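Side-chain contact in acyl-CoA synthetase (AMP-forming)/AMP-acid ligase II-like protein (Dyadobacter fermentans, PDB 4GS5), which probably joins fatty acids to coenzyme A at the expense of ATP, as a member of the AMP-forming acyl-CoA ligase family: residues E32-G37 / R98-D103. Sequence-based numbering, arbitrary orientation.
Sequences EKWLGG and RGMELD. With EDO (1,2-ethanediol), chain U.
Met-100 (a selenomethionine here) lays its CE methyl against the pyrrole part of the Trp-34 indole, 3.4 Å from Trp-34 CG. The approach is oblique, the selenium standing 4.4 Å from the centroid of the five-membered ring, a Met-aromatic contact. A long, unbranched methionine chain suits this place: it runs out extended to SE and then turns at chi3 (-65°), which carries CE in beside the tryptophan CB and CG. SE also touches Leu-35, whose CD2 branch lies 3.8 Å from it.

The packing joins the last turns of helices 22-36 and 90-102, the second of which belongs to the AMP-binding family region. Their local axes are 11.2 Å apart, a separation spanned by the Trp-34 and Met-100 side chains. The first helix ends at Gly-37 in a Schellman motif, whose positive phi suits a glycine.

Trp-34 pairs a broad apolar ring for CE with an N-H for Glu-101, whose chain, bent at chi2, brings its carboxylate to the indole edge. There NE1 gives a weak hydrogen bond to Glu-101 OE2 (3.4 Å, bent to 146°), the carboxylate turned 68° from the ring plane. One water accepts weakly from NE1 and donates to the same OE2 at 2.6 Å and, weakly, to Met-100 O. A phenylalanine in place of Trp-34 would probably leave OE2 and this water without the indole N-H. Arg-59 adds a cation-pi contact to the indole, and Phe-41 also meets it.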
ATOM      1  N   GLU A  32      14.364  10.804 -24.296  1.00 54.86           N
ATOM      2  CA  GLU A  32      15.463  10.730 -25.240  1.00 56.64           C
ATOM      3  C   GLU A  32      16.364   9.560 -24.858  1.00 56.95           C
ATOM      4  O   GLU A  32      16.759   8.773 -25.714  1.00 50.48           O
ATOM      5  CB  GLU A  32      16.237  12.045 -25.259  1.00 63.43           C
ATOM      6  CG  GLU A  32      15.508  13.159 -26.005  1.00 72.64           C
ATOM      7  CD  GLU A  32      15.645  13.051 -27.526  1.00 82.20           C
ATOM      8  OE1 GLU A  32      16.707  13.462 -28.058  1.00 88.27           O
ATOM      9  OE2 GLU A  32      14.694  12.563 -28.186  1.00 79.88           O
ATOM     10  N   LYS A  33      16.661   9.423 -23.567  1.00 55.96           N
ATOM     11  CA  LYS A  33      17.519   8.328 -23.121  1.00 54.95           C
ATOM     12  C   LYS A  33      16.867   6.953 -23.338  1.00 51.53           C
ATOM     13  O   LYS A  33      17.527   6.008 -23.791  1.00 51.80           O
ATOM     14  CB  LYS A  33      17.952   8.504 -21.657  1.00 53.02           C
ATOM     15  CG  LYS A  33      19.003   7.481 -21.234  1.00 54.52           C
ATOM     16  CD  LYS A  33      19.428   7.600 -19.774  1.00 58.78           C
ATOM     17  CE  LYS A  33      20.431   6.489 -19.442  1.00 62.15           C
ATOM     18  NZ  LYS A  33      20.804   6.414 -18.001  1.00 60.89           N
ATOM     19  N   TRP A  34      15.578   6.840 -23.023  1.00 45.95           N
ATOM     20  CA  TRP A  34      14.871   5.585 -23.253  1.00 46.87           C
ATOM     21  C   TRP A  34      14.971   5.157 -24.720  1.00 49.45           C
ATOM     22  O   TRP A  34      15.391   4.035 -25.026  1.00 49.70           O
ATOM     23  CB  TRP A  34      13.401   5.688 -22.842  1.00 44.69           C
ATOM     24  CG  TRP A  34      12.658   4.398 -23.041  1.00 44.03           C
ATOM     25  CD1 TRP A  34      11.940   4.025 -24.136  1.00 44.79           C
ATOM     26  CD2 TRP A  34      12.576   3.311 -22.117  1.00 43.07           C
ATOM     27  NE1 TRP A  34      11.415   2.771 -23.955  1.00 41.76           N
ATOM     28  CE2 TRP A  34      11.791   2.310 -22.724  1.00 45.10           C
ATOM     29  CE3 TRP A  34      13.092   3.085 -20.837  1.00 43.55           C
ATOM     30  CZ2 TRP A  34      11.502   1.100 -22.086  1.00 43.62           C
ATOM     31  CZ3 TRP A  34      12.806   1.884 -20.208  1.00 43.16           C
ATOM     32  CH2 TRP A  34      12.013   0.909 -20.829  1.00 39.49           C
ATOM     33  N   LEU A  35      14.583   6.059 -25.619  1.00 48.61           N
ATOM     34  CA  LEU A  35      14.604   5.793 -27.056  1.00 52.20           C
ATOM     35  C   LEU A  35      16.003   5.448 -27.569  1.00 54.73           C
ATOM     36  O   LEU A  35      16.152   4.654 -28.503  1.00 57.96           O
ATOM     37  CB  LEU A  35      14.029   6.986 -27.831  1.00 51.95           C
ATOM     38  CG  LEU A  35      12.589   7.365 -27.449  1.00 55.63           C
ATOM     39  CD1 LEU A  35      12.136   8.614 -28.190  1.00 59.89           C
ATOM     40  CD2 LEU A  35      11.626   6.205 -27.708  1.00 55.57           C
ATOM     41  N   GLY A  36      17.024   6.039 -26.954  1.00 51.77           N
ATOM     42  CA  GLY A  36      18.403   5.811 -27.352  1.00 53.70           C
ATOM     43  C   GLY A  36      18.892   4.389 -27.125  1.00 56.27           C
ATOM     44  O   GLY A  36      19.868   3.963 -27.739  1.00 57.66           O
ATOM     45  N   GLY A  37      18.239   3.657 -26.224  1.00 53.12           N
ATOM     46  CA  GLY A  37      18.543   2.247 -26.031  1.00 55.19           C
ATOM     47  C   GLY A  37      19.220   1.875 -24.721  1.00 57.60           C
ATOM     48  O   GLY A  37      19.554   0.704 -24.507  1.00 56.30           O
ATOM     49  N   ARG A  98       5.407   3.679 -19.966  1.00 34.26           N
ATOM     50  CA  ARG A  98       4.171   3.090 -20.496  1.00 31.55           C
ATOM     51  C   ARG A  98       3.794   3.776 -21.804  1.00 31.08           C
ATOM     52  O   ARG A  98       3.508   3.121 -22.804  1.00 35.23           O
ATOM     53  CB  ARG A  98       3.024   3.224 -19.489  1.00 29.44           C
ATOM     54  CG  ARG A  98       3.190   2.365 -18.245  1.00 30.19           C
ATOM     55  CD  ARG A  98       2.295   2.865 -17.108  1.00 34.13           C
ATOM     56  NE  ARG A  98       2.561   2.156 -15.859  1.00 34.31           N
ATOM     57  CZ  ARG A  98       2.309   2.647 -14.651  1.00 35.67           C
ATOM     58  NH1 ARG A  98       1.780   3.855 -14.516  1.00 43.94           N
ATOM     59  NH2 ARG A  98       2.584   1.931 -13.577  1.00 34.39           N
ATOM     60  N   GLY A  99       3.811   5.102 -21.791  1.00 34.40           N
ATOM     61  CA  GLY A  99       3.527   5.881 -22.984  1.00 37.31           C
ATOM     62  C   GLY A  99       4.361   5.499 -24.194  1.00 39.57           C
ATOM     63  O   GLY A  99       3.842   5.418 -25.309  1.00 39.34           O
HETATM   64  N   MSE A 100       5.657   5.275 -23.995  1.00 37.70           N
HETATM   65  CA  MSE A 100       6.527   4.964 -25.123  1.00 39.27           C
HETATM   66  C   MSE A 100       6.448   3.496 -25.524  1.00 40.83           C
HETATM   67  O   MSE A 100       6.567   3.156 -26.701  1.00 40.31           O
HETATM   68  CB  MSE A 100       7.972   5.347 -24.820  1.00 39.50           C
HETATM   69  CG  MSE A 100       8.234   6.833 -24.856  1.00 43.53           C
HETATM   70 SE   MSE A 100      10.084   7.137 -24.416  0.44 46.60          SE
HETATM   71  CE  MSE A 100      10.091   6.500 -22.577  1.00 42.76           C
ATOM     72  N   GLU A 101       6.259   2.624 -24.543  1.00 37.41           N
ATOM     73  CA  GLU A 101       6.149   1.204 -24.836  1.00 39.68           C
ATOM     74  C   GLU A 101       4.813   0.846 -25.477  1.00 36.04           C
ATOM     75  O   GLU A 101       4.745  -0.058 -26.303  1.00 42.05           O
ATOM     76  CB  GLU A 101       6.373   0.380 -23.572  1.00 40.10           C
ATOM     77  CG  GLU A 101       7.821   0.351 -23.146  1.00 43.99           C
ATOM     78  CD  GLU A 101       8.685  -0.358 -24.172  1.00 50.85           C
ATOM     79  OE1 GLU A 101       8.685  -1.610 -24.174  1.00 54.69           O
ATOM     80  OE2 GLU A 101       9.344   0.334 -24.982  1.00 52.58           O
ATOM     81  N   LEU A 102       3.766   1.581 -25.115  1.00 32.40           N
ATOM     82  CA  LEU A 102       2.392   1.215 -25.471  1.00 36.59           C
ATOM     83  C   LEU A 102       1.796   2.167 -26.513  1.00 38.83           C
ATOM     84  O   LEU A 102       0.639   2.024 -26.899  1.00 37.40           O
ATOM     85  CB  LEU A 102       1.519   1.180 -24.205  1.00 28.71           C
ATOM     86  CG  LEU A 102       2.003   0.206 -23.114  1.00 29.91           C
ATOM     87  CD1 LEU A 102       1.186   0.290 -21.813  1.00 23.52           C
ATOM     88  CD2 LEU A 102       2.009  -1.224 -23.628  1.00 37.88           C
ATOM     89  N   ASP A 103       2.597   3.133 -26.962  1.00 39.40           N
ATOM     90  CA  ASP A 103       2.174   4.114 -27.973  1.00 43.08           C
ATOM     91  C   ASP A 103       0.994   4.955 -27.483  1.00 37.30           C
ATOM     92  O   ASP A 103      -0.062   5.010 -28.125  1.00 31.48           O
ATOM     93  CB  ASP A 103       1.792   3.435 -29.296  1.00 47.38           C
ATOM     94  CG  ASP A 103       2.950   2.705 -29.946  1.00 56.54           C
ATOM     95  OD1 ASP A 103       4.121   3.066 -29.698  1.00 56.66           O
ATOM     96  OD2 ASP A 103       2.674   1.768 -30.728  1.00 63.70           O
TER
HETATM   97  C1  EDO U 420      18.160   8.060 -16.328  1.00 45.82           C
HETATM   98  O1  EDO U 420      19.446   7.653 -15.820  1.00 46.41           O
HETATM   99  C2  EDO U 420      17.996   9.561 -16.141  1.00 39.05           C
HETATM  100  O2  EDO U 420      17.150  10.101 -17.148  1.00 25.56           O
HETATM  101  O   HOH W   1       9.773   2.121 -26.863  1.00 46.31           O